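Local coordinates for protein endo-arabinase (Bacteroides thetaiotaomicron, PDB 5C0P) that probably hydrolyses glycosidic bonds in L-arabinan as a member of glycosyl hydrolase family 43, at residues I31-D34 and M39-L42; F151-L156 and D160-A165; S223-D228 and P251-S256; S275-A278 and T283-P286. All blocks are in the same frame, centred on the assembly; numbering follows the deposited sequence.

Followed from the N terminus, the four contacts come strictly in series, and none nests in or crosses another, as suits a five-bladed beta-propeller of the family 43 kind, built one antiparallel sheet after the next. Interaction 1 closes a tight hairpin, with four residues between its segments. Interaction 2 closes another turn, most of it helical, in a later sheet. Interaction 3 spans 22 residues, including strand 231-238, and ties a hairpin turn to the linker that leads into the last sheet. Interaction 4 closes the second hairpin of that sheet. It then touches both interaction 3, where N255 meets Y276, and interaction 1, where I31 meets S275, so the final sheet adjoins the first.

Interaction 1: residues I31-D34 and M39-L42; sequences ILVD and MYYL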
# COMPACT_ATOMS: atom_id res chain seq x y z
N ILE A 31 6.10 -2.93 -5.52
CA ILE A 31 6.69 -3.68 -6.63
C ILE A 31 5.71 -4.73 -7.15
O ILE A 31 5.32 -5.65 -6.42
CB ILE A 31 7.97 -4.41 -6.20
CG1 ILE A 31 9.00 -3.43 -5.63
CG2 ILE A 31 8.54 -5.23 -7.37
CD1 ILE A 31 9.41 -2.34 -6.62
N LEU A 32 5.30 -4.57 -8.41
CA LEU A 32 4.51 -5.59 -9.08
C LEU A 32 5.45 -6.60 -9.73
O LEU A 32 6.25 -6.23 -10.59
CB LEU A 32 3.62 -4.96 -10.16
CG LEU A 32 2.92 -5.93 -11.12
CD1 LEU A 32 1.89 -6.81 -10.40
CD2 LEU A 32 2.26 -5.14 -12.23
N VAL A 33 5.39 -7.86 -9.29
CA VAL A 33 6.13 -8.94 -9.94
C VAL A 33 5.21 -9.59 -10.96
O VAL A 33 4.24 -10.27 -10.59
CB VAL A 33 6.58 -10.00 -8.92
CG1 VAL A 33 7.45 -11.07 -9.59
CG2 VAL A 33 7.34 -9.35 -7.79
N ASP A 34 5.48 -9.36 -12.24
CA ASP A 34 4.59 -9.87 -13.27
C ASP A 34 5.21 -11.06 -13.98
O ASP A 34 6.13 -10.90 -14.78
CB ASP A 34 4.28 -8.79 -14.30
CG ASP A 34 3.25 -9.24 -15.30
OD1 ASP A 34 2.19 -9.74 -14.86
OD2 ASP A 34 3.52 -9.12 -16.52
N MSE A 39 8.73 -9.39 -15.77
CA MSE A 39 9.31 -8.09 -15.42
C MSE A 39 8.77 -7.62 -14.10
O MSE A 39 7.68 -8.03 -13.67
CB MSE A 39 8.96 -7.04 -16.49
CG MSE A 39 9.66 -7.19 -17.83
SE MSE A 39 11.52 -6.57 -17.72
CE MSE A 39 11.96 -6.79 -19.60
N TYR A 40 9.51 -6.72 -13.46
CA TYR A 40 9.05 -6.01 -12.27
C TYR A 40 8.60 -4.61 -12.69
O TYR A 40 9.22 -3.98 -13.56
CB TYR A 40 10.20 -5.84 -11.28
CG TYR A 40 10.83 -7.12 -10.80
CD1 TYR A 40 10.29 -7.82 -9.73
CD2 TYR A 40 12.00 -7.61 -11.38
CE1 TYR A 40 10.88 -8.98 -9.26
CE2 TYR A 40 12.59 -8.78 -10.92
CZ TYR A 40 12.02 -9.45 -9.86
OH TYR A 40 12.60 -10.60 -9.39
N TYR A 41 7.52 -4.13 -12.09
CA TYR A 41 7.00 -2.80 -12.41
C TYR A 41 6.85 -1.98 -11.14
O TYR A 41 6.32 -2.46 -10.14
CB TYR A 41 5.65 -2.89 -13.12
CG TYR A 41 5.72 -3.62 -14.44
CD1 TYR A 41 5.73 -5.01 -14.48
CD2 TYR A 41 5.78 -2.93 -15.64
CE1 TYR A 41 5.82 -5.69 -15.68
CE2 TYR A 41 5.87 -3.59 -16.85
CZ TYR A 41 5.88 -4.97 -16.87
OH TYR A 41 5.97 -5.62 -18.08
N LEU A 42 7.28 -0.73 -11.22
CA LEU A 42 7.14 0.22 -10.12
C LEU A 42 6.36 1.43 -10.62
O LEU A 42 6.90 2.28 -11.35
CB LEU A 42 8.53 0.62 -9.61
CG LEU A 42 8.67 1.65 -8.49
CD1 LEU A 42 7.72 1.36 -7.34
CD2 LEU A 42 10.11 1.67 -7.98
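V33 and Y40 stand side by side on one face of an antiparallel hairpin, with V33 CG2 at the edge of the tyrosine ring, 3.8 Å from Y40 CD1. I31 CG2 approaches the same ring carbon, Y40 CD1, more obliquely at 3.9 Å. On the other face Y41 leans along its strand toward the turn, because its CG is anti to the carbonyl carbon (chi1 -61°); Y41 CE1 thereby comes to 3.7 Å from D34 CB, while L32 CD2 packs behind at 4.1 Å from Y41 CD1. Beneath these side chains L32 and Y41 form a hydrogen-bonded pair, L32 N to Y41 O and Y41 N to L32 O both 2.9 Å. Nearer the turn D34 N reaches M39 O at 2.9 Å, but the return bond from M39 N to D34 O stretches to 3.2 Å. Farther out, D34 OD1 bonds Y92 OH; within the turn, T37 OG1 bonds D34 OD2. Strand 30-34 lies at one edge of its sheet, where I31 and V33 pack on F265 of strand 260-266. Y40 OH ties the hairpin to the loop at L268, bonding its N, whereas Y41 OH braces the turn from within, through T37.

Interaction 2: residues F151-L156 and D160-A165; sequences FCREWL and DGEIYA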
# COMPACT_ATOMS: atom_id res chain seq x y z
N PHE A 151 -7.88 -0.68 4.29
CA PHE A 151 -7.69 0.76 4.13
C PHE A 151 -7.54 1.48 5.45
O PHE A 151 -7.85 0.93 6.51
CB PHE A 151 -8.80 1.40 3.27
CG PHE A 151 -10.17 1.37 3.90
CD1 PHE A 151 -10.60 2.42 4.71
CD2 PHE A 151 -11.03 0.31 3.65
CE1 PHE A 151 -11.87 2.40 5.26
CE2 PHE A 151 -12.31 0.29 4.21
CZ PHE A 151 -12.73 1.33 5.01
N CYS A 152 -7.06 2.71 5.37
CA CYS A 152 -6.95 3.56 6.55
C CYS A 152 -8.04 4.60 6.55
O CYS A 152 -8.42 5.13 5.50
CB CYS A 152 -5.63 4.33 6.51
SG CYS A 152 -4.19 3.27 6.50
N ARG A 153 -8.55 4.91 7.73
CA ARG A 153 -9.39 6.07 7.89
C ARG A 153 -8.49 7.10 8.55
O ARG A 153 -7.96 6.85 9.65
CB ARG A 153 -10.60 5.77 8.76
CG ARG A 153 -11.65 6.82 8.62
CD ARG A 153 -12.89 6.55 9.44
NE ARG A 153 -13.70 7.76 9.44
CZ ARG A 153 -14.80 7.91 10.16
NH1 ARG A 153 -15.21 6.92 10.95
NH2 ARG A 153 -15.49 9.04 10.11
N GLU A 154 -8.33 8.23 7.88
CA GLU A 154 -7.29 9.20 8.22
C GLU A 154 -7.38 9.79 9.63
O GLU A 154 -8.44 10.21 10.09
CB GLU A 154 -7.25 10.32 7.18
CG GLU A 154 -5.89 11.01 7.11
CD GLU A 154 -5.66 11.78 5.82
OE1 GLU A 154 -6.56 11.80 4.95
OE2 GLU A 154 -4.57 12.37 5.68
N TRP A 155 -6.23 9.84 10.29
CA TRP A 155 -6.13 10.30 11.67
C TRP A 155 -6.56 11.74 11.88
O TRP A 155 -6.96 12.11 12.99
CB TRP A 155 -4.70 10.10 12.17
CG TRP A 155 -3.72 11.04 11.55
CD1 TRP A 155 -3.17 10.96 10.30
CD2 TRP A 155 -3.17 12.22 12.15
NE1 TRP A 155 -2.32 12.02 10.09
CE2 TRP A 155 -2.30 12.80 11.21
CE3 TRP A 155 -3.33 12.83 13.39
CZ2 TRP A 155 -1.59 13.97 11.48
CZ3 TRP A 155 -2.63 13.99 13.66
CH2 TRP A 155 -1.76 14.55 12.71
N LEU A 156 -6.49 12.57 10.84
CA LEU A 156 -6.94 13.95 10.95
C LEU A 156 -8.44 14.00 11.26
O LEU A 156 -8.93 14.98 11.82
CB LEU A 156 -6.64 14.71 9.66
CG LEU A 156 -5.16 15.06 9.51
CD1 LEU A 156 -4.92 15.87 8.25
CD2 LEU A 156 -4.68 15.82 10.73
N ASP A 160 -7.14 8.95 16.69
CA ASP A 160 -6.44 7.68 16.72
C ASP A 160 -6.72 7.04 15.35
O ASP A 160 -7.85 6.62 15.08
CB ASP A 160 -6.98 6.80 17.86
CG ASP A 160 -5.95 5.83 18.40
OD1 ASP A 160 -4.83 5.75 17.84
OD2 ASP A 160 -6.26 5.14 19.41
N GLY A 161 -5.71 7.01 14.49
CA GLY A 161 -5.86 6.50 13.13
C GLY A 161 -6.39 5.09 13.15
O GLY A 161 -6.11 4.34 14.08
N GLU A 162 -7.18 4.74 12.14
CA GLU A 162 -7.87 3.46 12.10
C GLU A 162 -7.51 2.67 10.85
O GLU A 162 -7.25 3.25 9.80
CB GLU A 162 -9.38 3.70 12.15
CG GLU A 162 -9.85 4.32 13.48
CD GLU A 162 -11.31 4.76 13.49
OE1 GLU A 162 -11.99 4.66 12.44
OE2 GLU A 162 -11.77 5.23 14.56
N ILE A 163 -7.48 1.35 10.97
CA ILE A 163 -7.32 0.47 9.82
C ILE A 163 -8.52 -0.47 9.74
O ILE A 163 -8.94 -1.04 10.75
CB ILE A 163 -5.98 -0.30 9.88
CG1 ILE A 163 -4.83 0.67 9.60
CG2 ILE A 163 -5.96 -1.45 8.87
CD1 ILE A 163 -3.43 0.07 9.75
N TYR A 164 -9.07 -0.61 8.52
CA TYR A 164 -10.28 -1.40 8.26
C TYR A 164 -10.04 -2.50 7.24
O TYR A 164 -9.18 -2.36 6.38
CB TYR A 164 -11.40 -0.52 7.70
CG TYR A 164 -12.01 0.39 8.73
CD1 TYR A 164 -11.44 1.62 9.02
CD2 TYR A 164 -13.17 0.03 9.40
CE1 TYR A 164 -11.99 2.45 9.97
CE2 TYR A 164 -13.73 0.85 10.37
CZ TYR A 164 -13.13 2.07 10.64
OH TYR A 164 -13.69 2.89 11.59
N ALA A 165 -10.83 -3.56 7.34
CA ALA A 165 -10.91 -4.56 6.28
C ALA A 165 -12.35 -4.69 5.79
O ALA A 165 -13.30 -4.48 6.55
CB ALA A 165 -10.40 -5.91 6.76
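F151 and Y164 form a hydrogen-bonded antiparallel pair, as do R153 and E162, in two strongly twisted strand segments whose directions differ by 139°; Y164 N to F151 O is the short bond at 2.8 Å, and E162 N to R153 O, at 3.4 Å, is weak. On the face carrying these four residues, Y164 CB sits over one face of the F151 ring, 3.5 Å from F151 CZ. The two rings are nearly parallel but slid so far that they barely overlap, so the contact is CH-pi rather than a stack. F151 holds its CG between the backbone N and the carbonyl carbon (chi1 66°), which brings the ring beneath Y164. Farther along, R153 CB lies 3.8 Å from Y164 CE1. Such an antiparallel pairing, within one blade of the propeller, here ends in a short helix with E154 at its N-cap. Y164 OH donates to E162 OE1 at 2.6 Å, arriving from above the carboxylate plane. R153 passes alongside E162, but its NH1 stays 4.2 Å from E162 OE1, beyond a salt bridge; the guanidinium pairs instead with E157 and makes a cation-pi contact with W132. Near E162, about 4 Å from its side chain, lies a bound magnesium ion. On the reverse face C152 SG meets I163 CG1 at 4.1 Å, close to D136, predicted to tune the catalytic acid.

Interaction 3: residues S223-D228 and P251-S256; sequences SFRKTD and PETLNS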
# COMPACT_ATOMS: atom_id res chain seq x y z
N SER A 223 3.49 4.05 10.91
CA SER A 223 3.16 5.18 11.78
C SER A 223 4.46 5.81 12.24
O SER A 223 5.53 5.48 11.73
CB SER A 223 2.31 4.71 12.97
OG SER A 223 1.66 5.81 13.58
N PHE A 224 4.37 6.72 13.21
CA PHE A 224 5.56 7.36 13.76
C PHE A 224 5.89 6.79 15.13
O PHE A 224 4.99 6.49 15.91
CB PHE A 224 5.38 8.88 13.80
CG PHE A 224 5.30 9.49 12.43
CD1 PHE A 224 4.10 9.57 11.75
CD2 PHE A 224 6.46 9.93 11.80
CE1 PHE A 224 4.04 10.11 10.47
CE2 PHE A 224 6.41 10.47 10.53
CZ PHE A 224 5.20 10.56 9.86
N ARG A 225 7.18 6.66 15.42
CA ARG A 225 7.66 6.06 16.68
C ARG A 225 7.66 7.06 17.81
O ARG A 225 8.06 8.21 17.62
CB ARG A 225 9.09 5.55 16.52
CG ARG A 225 9.28 4.54 15.43
CD ARG A 225 10.46 3.63 15.73
NE ARG A 225 11.75 4.30 15.85
CZ ARG A 225 12.90 3.64 15.86
NH1 ARG A 225 12.89 2.32 15.75
NH2 ARG A 225 14.06 4.29 15.98
N LYS A 226 7.29 6.61 19.00
CA LYS A 226 7.29 7.47 20.18
C LYS A 226 8.69 7.81 20.68
O LYS A 226 8.90 8.88 21.25
CB LYS A 226 6.44 6.87 21.31
CG LYS A 226 7.02 5.64 21.96
CD LYS A 226 6.04 5.05 22.97
CE LYS A 226 6.67 3.90 23.73
NZ LYS A 226 5.66 3.15 24.52
N THR A 227 9.65 6.92 20.45
CA THR A 227 11.01 7.14 20.98
C THR A 227 11.72 8.32 20.31
O THR A 227 12.35 9.13 20.99
CB THR A 227 11.91 5.90 20.81
OG1 THR A 227 11.92 5.50 19.43
CG2 THR A 227 11.42 4.74 21.65
N ASP A 228 11.63 8.42 18.99
CA ASP A 228 12.42 9.40 18.24
C ASP A 228 11.68 10.12 17.11
O ASP A 228 12.27 10.93 16.39
CB ASP A 228 13.70 8.75 17.68
CG ASP A 228 13.41 7.51 16.84
OD1 ASP A 228 12.25 7.30 16.42
OD2 ASP A 228 14.36 6.74 16.59
N PRO A 251 5.82 -5.20 19.63
CA PRO A 251 6.22 -3.98 20.33
C PRO A 251 7.34 -3.21 19.64
O PRO A 251 7.51 -2.03 19.93
CB PRO A 251 6.69 -4.49 21.70
CG PRO A 251 7.06 -5.94 21.45
CD PRO A 251 6.09 -6.41 20.42
N GLU A 252 8.10 -3.86 18.76
CA GLU A 252 9.24 -3.20 18.11
C GLU A 252 8.99 -3.01 16.62
O GLU A 252 8.39 -3.88 15.97
CB GLU A 252 10.53 -4.01 18.30
CG GLU A 252 10.81 -4.44 19.74
CD GLU A 252 11.06 -3.28 20.68
OE1 GLU A 252 11.41 -2.18 20.20
OE2 GLU A 252 10.91 -3.47 21.91
N THR A 253 9.45 -1.89 16.08
CA THR A 253 9.35 -1.66 14.64
C THR A 253 10.38 -2.52 13.91
O THR A 253 11.37 -2.96 14.50
CB THR A 253 9.53 -0.18 14.27
OG1 THR A 253 10.84 0.26 14.63
CG2 THR A 253 8.50 0.68 14.98
N LEU A 254 10.15 -2.75 12.62
CA LEU A 254 11.09 -3.53 11.82
C LEU A 254 12.38 -2.74 11.58
O LEU A 254 13.44 -3.33 11.37
CB LEU A 254 10.49 -3.89 10.47
CG LEU A 254 9.67 -5.18 10.34
CD1 LEU A 254 8.47 -5.18 11.25
CD2 LEU A 254 9.24 -5.35 8.90
N ASN A 255 12.27 -1.42 11.59
CA ASN A 255 13.33 -0.56 11.07
C ASN A 255 13.54 0.70 11.90
O ASN A 255 12.65 1.12 12.64
CB ASN A 255 13.01 -0.17 9.62
CG ASN A 255 11.70 0.60 9.51
OD1 ASN A 255 10.73 0.32 10.21
ND2 ASN A 255 11.68 1.58 8.61
N SER A 256 14.73 1.30 11.77
CA SER A 256 15.07 2.53 12.46
C SER A 256 15.64 3.56 11.50
O SER A 256 16.33 4.48 11.92
CB SER A 256 16.08 2.25 13.57
OG SER A 256 15.48 1.51 14.62
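R225 carries this contact almost alone, reaching across to T253 and S256 while the backbones stay well apart, the nearest CA atoms, those of R225 and T253, being 8.2 Å from each other. The packed part is the arginine stem: T253 CG2 lies 3.6 Å from R225 CD, with CG close behind, and both side chains rest against A232 of strand 231-238. T253 OG1, 3.1 Å from R225 NH1, itself donates to N255 O at 2.8 Å, bracing the loop locally between T253 and N255. The buried N255 bonds I233 N through OD1, linking its loop to the same strand.

The guanidinium end is quite different, for S256 and D228, which hold it, are both exposed. R225 NH1 donates to S256 OG at 2.9 Å, with the hydroxyl oxygen tilted 24° from the guanidinium plane and the bond bent to 141°; a second, weak bond runs to the same S256 OG from NH2. A bend at chi3 (-61°) turns the head of R225 so that its other side faces D228 in a side-on salt bridge: NE donates to D228 OD1 and NH2 to D228 OD2, each on the syn side of the carboxylate. D228 OD1 also receives K230 N, fixing the carboxylate that in turn positions the arginine. The hairpin turn after strand 217-224 is thus clamped to the linker entering strand 260-266 by one arginine whose charge is probably balanced within its own turn, so that the bonds across the contact end on one neutral hydroxyl, S256 OG.

Interaction 4: residues S275-A278 and T283-P286; sequences SYHA and TEHP. With GOL (glycerol), chain I.
The H285 ring carries A278 O over one face, with the oxygen 2.9 Å from H285 ND1 and 3.0 Å from CE1. This close approach is not a hydrogen bond, since ND1 directs its proton elsewhere, to T283 O at 2.9 Å. The ring is folded over the carbonyl by its first torsion (chi1 56°), which places CG between backbone N and carbonyl carbon. A278 O is instead bonded by H285 N at 3.0 Å, the donor lying 42° out of the carbonyl plane, and A278 N answers to H285 O at 3.0 Å. The H277 ring lies alongside E284, its CD2 4.0 Å from E284 CG, and is held at both nitrogens: ND1 by D28 N, NE2 by N280 OD1. E284 sends its carboxylate to R27. Near the Y276 ring, a glycerol, probably from the crystallisation liquor, approaches obliquely through C3, and its O3 donates to Y276 OH at 3.1 Å, a hydroxyl also bonded to D257. H277 neighbours H261, a magnesium ligand, but its side chain is about 9 Å from the ion itself. Strand 272-278 is the middle strand of the last sheet, between strand 260-266, which bears H261, and strand 285-290.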
# COMPACT_ATOMS: atom_id res chain seq x y z
N SER A 275 9.79 -4.00 0.23
CA SER A 275 10.00 -2.73 -0.47
C SER A 275 9.33 -1.61 0.32
O SER A 275 8.14 -1.70 0.67
CB SER A 275 9.40 -2.81 -1.88
OG SER A 275 9.46 -1.56 -2.55
N TYR A 276 10.09 -0.55 0.60
CA TYR A 276 9.56 0.62 1.31
C TYR A 276 10.41 1.82 0.97
O TYR A 276 11.43 1.67 0.31
CB TYR A 276 9.55 0.38 2.83
CG TYR A 276 10.89 0.21 3.51
CD1 TYR A 276 11.50 1.26 4.18
CD2 TYR A 276 11.52 -1.03 3.54
CE1 TYR A 276 12.72 1.09 4.84
CE2 TYR A 276 12.73 -1.22 4.20
CZ TYR A 276 13.32 -0.15 4.84
OH TYR A 276 14.52 -0.34 5.49
N HIS A 277 10.03 3.02 1.41
CA HIS A 277 10.91 4.16 1.16
C HIS A 277 11.58 4.62 2.44
O HIS A 277 11.04 4.45 3.53
CB HIS A 277 10.16 5.33 0.51
CG HIS A 277 9.25 6.07 1.44
ND1 HIS A 277 7.89 5.90 1.44
CD2 HIS A 277 9.52 6.97 2.42
CE1 HIS A 277 7.35 6.67 2.37
NE2 HIS A 277 8.32 7.32 2.99
N ALA A 278 12.78 5.18 2.30
CA ALA A 278 13.47 5.80 3.43
C ALA A 278 14.40 6.87 2.87
O ALA A 278 14.81 6.79 1.72
CB ALA A 278 14.28 4.76 4.19
N THR A 283 14.78 13.15 0.72
CA THR A 283 15.50 12.24 -0.17
C THR A 283 14.92 10.84 -0.20
O THR A 283 15.67 9.87 -0.38
CB THR A 283 16.97 12.12 0.25
OG1 THR A 283 17.04 11.71 1.62
CG2 THR A 283 17.70 13.45 0.07
N GLU A 284 13.60 10.72 -0.03
CA GLU A 284 12.94 9.41 -0.01
C GLU A 284 13.32 8.58 -1.23
O GLU A 284 13.23 9.05 -2.37
CB GLU A 284 11.42 9.54 0.02
CG GLU A 284 10.87 10.45 1.12
CD GLU A 284 10.55 11.84 0.61
OE1 GLU A 284 11.41 12.46 -0.03
OE2 GLU A 284 9.41 12.31 0.83
N HIS A 285 13.73 7.34 -1.00
CA HIS A 285 14.12 6.45 -2.09
C HIS A 285 13.74 5.02 -1.72
O HIS A 285 13.60 4.69 -0.54
CB HIS A 285 15.62 6.55 -2.34
CG HIS A 285 16.45 6.26 -1.13
ND1 HIS A 285 16.91 7.25 -0.29
CD2 HIS A 285 16.88 5.09 -0.61
CE1 HIS A 285 17.61 6.71 0.69
NE2 HIS A 285 17.60 5.40 0.53
N PRO A 286 13.56 4.16 -2.73
CA PRO A 286 13.14 2.79 -2.42
C PRO A 286 14.24 1.96 -1.80
O PRO A 286 15.40 2.01 -2.23
CB PRO A 286 12.76 2.21 -3.80
CG PRO A 286 13.48 3.07 -4.80
CD PRO A 286 13.55 4.44 -4.17
C1 GOL I . 14.98 -5.19 6.08
C2 GOL I . 14.05 -4.94 7.26
O2 GOL I . 12.93 -5.79 7.16
C3 GOL I . 13.57 -3.49 7.24
O3 GOL I . 14.65 -2.65 7.57